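Local coordinates for mitogen (Streptococcus dysgalactiae, PDB 2J4X), which binds a zinc ion and probably acts as a superantigen toxin of the staphylococcal and streptococcal family, at residues E71-A76 / S100-L105. Residues are numbered along the deposited sequence; the frame is centred on the assembly and turned at random.
Sequences EVDIYA and SDREKL
Asp-73 and Arg-102 bring the strand segment 71-76, the start of strand 71-84, closest to the segment 100-105, a loop as far as Glu-103 that then enters strand 104-114; their CA atoms are 8.4 Å apart, too far for direct backbone pairing. Instead a water bridges the two segments. Its oxygen donates to Glu-71 O at 3.0 Å. The same water oxygen accepts from Ser-100 N at 3.1 Å. Both side chains that meet start out toward the other segment. Asp-73 has CG beside its backbone N (chi1 -74°), and its OD2 lies 3.2 Å from Arg-102 CG. The arginine chain bends at chi2 and chi3, folding back so that Arg-102 NH1 also reaches Asp-73 OD2, at 3.3 Å. This bond is a weak hydrogen bond within a salt bridge; OD2 lies at the edge of the guanidinium, near its plane, while the carboxylate plane is turned 60° from it. A short acid suits this buried strand position because its two oxygens divide the work: OD1 is held by Thr-99 OG1 and Asn-23 N, leaving OD2 for the arginine. The long arginine suits the loop, since its guanidinium has several N-H groups: NH1 serves Asp-73 OD2 and NH2 bonds to Phe-134 O, while the side chain rests on Ile-97. The contact thus ties a strand of the N-terminal OB-fold to the linker entering the C-terminal beta-grasp domain, the two-domain architecture of bacterial superantigens.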
# COMPACT_ATOMS: atom_id res chain seq x y z
N GLU A 71 -13.22 3.34 -16.45
CA GLU A 71 -13.46 2.76 -15.14
C GLU A 71 -12.14 2.31 -14.50
O GLU A 71 -11.30 1.69 -15.14
CB GLU A 71 -14.40 1.56 -15.23
CG GLU A 71 -15.75 1.92 -15.72
CD GLU A 71 -16.80 0.98 -15.16
OE1 GLU A 71 -16.44 -0.18 -14.84
OE2 GLU A 71 -17.98 1.41 -15.06
N VAL A 72 -12.00 2.64 -13.22
CA VAL A 72 -10.79 2.31 -12.47
C VAL A 72 -11.11 1.71 -11.08
O VAL A 72 -12.08 2.11 -10.42
CB VAL A 72 -9.92 3.62 -12.32
CG1 VAL A 72 -8.79 3.42 -11.32
CG2 VAL A 72 -9.34 3.99 -13.68
N ASP A 73 -10.31 0.72 -10.66
CA ASP A 73 -10.45 0.12 -9.33
C ASP A 73 -9.44 0.88 -8.47
O ASP A 73 -8.32 1.15 -8.90
CB ASP A 73 -10.09 -1.37 -9.31
CG ASP A 73 -11.15 -2.24 -9.97
OD1 ASP A 73 -12.21 -1.70 -10.35
OD2 ASP A 73 -10.91 -3.46 -10.10
N ILE A 74 -9.85 1.23 -7.26
CA ILE A 74 -8.99 2.00 -6.39
C ILE A 74 -8.70 1.37 -5.05
O ILE A 74 -9.61 0.90 -4.39
CB ILE A 74 -9.62 3.38 -6.10
CG1 ILE A 74 -10.06 4.04 -7.41
CG2 ILE A 74 -8.64 4.28 -5.34
CD1 ILE A 74 -10.75 5.35 -7.19
N TYR A 75 -7.44 1.35 -4.67
CA TYR A 75 -7.02 0.88 -3.36
C TYR A 75 -5.92 1.86 -3.01
O TYR A 75 -4.80 1.74 -3.47
CB TYR A 75 -6.46 -0.53 -3.38
CG TYR A 75 -6.33 -1.04 -1.96
CD1 TYR A 75 -7.24 -1.94 -1.44
CD2 TYR A 75 -5.37 -0.52 -1.09
CE1 TYR A 75 -7.22 -2.30 -0.09
CE2 TYR A 75 -5.33 -0.86 0.26
CZ TYR A 75 -6.26 -1.75 0.75
OH TYR A 75 -6.27 -2.07 2.09
N ALA A 76 -6.25 2.87 -2.20
CA ALA A 76 -5.26 3.86 -1.83
C ALA A 76 -5.49 4.38 -0.43
O ALA A 76 -6.61 4.46 0.04
CB ALA A 76 -5.30 5.00 -2.81
N SER A 100 -10.68 -2.98 -16.36
CA SER A 100 -10.54 -3.96 -17.44
C SER A 100 -9.21 -4.74 -17.30
O SER A 100 -8.99 -5.74 -17.99
CB SER A 100 -10.61 -3.24 -18.79
N ASP A 101 -8.34 -4.26 -16.40
CA ASP A 101 -7.02 -4.85 -16.09
C ASP A 101 -7.14 -5.86 -14.96
O ASP A 101 -6.12 -6.44 -14.51
CB ASP A 101 -6.02 -3.77 -15.65
CG ASP A 101 -5.35 -3.07 -16.81
OD1 ASP A 101 -5.13 -3.72 -17.85
OD2 ASP A 101 -5.03 -1.87 -16.67
N ARG A 102 -8.36 -6.07 -14.50
CA ARG A 102 -8.61 -6.98 -13.40
C ARG A 102 -8.98 -8.41 -13.77
O ARG A 102 -10.10 -8.70 -14.19
CB ARG A 102 -9.67 -6.37 -12.47
CG ARG A 102 -9.11 -5.96 -11.11
CD ARG A 102 -7.77 -5.22 -11.20
NE ARG A 102 -6.89 -5.52 -10.06
CZ ARG A 102 -7.10 -5.14 -8.80
NH1 ARG A 102 -8.18 -4.43 -8.50
NH2 ARG A 102 -6.25 -5.48 -7.82
N GLU A 103 -8.01 -9.30 -13.61
CA GLU A 103 -8.18 -10.73 -13.83
C GLU A 103 -8.24 -11.24 -12.39
O GLU A 103 -7.54 -10.72 -11.53
CB GLU A 103 -6.96 -11.31 -14.54
CG GLU A 103 -6.93 -12.82 -14.54
CD GLU A 103 -5.54 -13.40 -14.80
OE1 GLU A 103 -5.03 -13.24 -15.93
OE2 GLU A 103 -4.97 -14.02 -13.87
N LYS A 104 -9.09 -12.23 -12.11
CA LYS A 104 -9.20 -12.74 -10.75
C LYS A 104 -8.18 -13.81 -10.47
O LYS A 104 -7.76 -14.53 -11.37
CB LYS A 104 -10.61 -13.26 -10.47
CG LYS A 104 -11.64 -12.16 -10.55
CD LYS A 104 -13.06 -12.64 -10.31
CE LYS A 104 -14.04 -11.53 -10.68
NZ LYS A 104 -13.62 -10.24 -10.03
N LEU A 105 -7.79 -13.89 -9.21
CA LEU A 105 -6.79 -14.86 -8.77
C LEU A 105 -6.78 -14.92 -7.24
O LEU A 105 -6.58 -13.91 -6.56
CB LEU A 105 -5.40 -14.44 -9.28
CG LEU A 105 -4.23 -15.39 -9.00
CD1 LEU A 105 -4.32 -16.57 -9.95
CD2 LEU A 105 -2.90 -14.66 -9.16
O HOH W 1 -11.39 -0.18 -17.42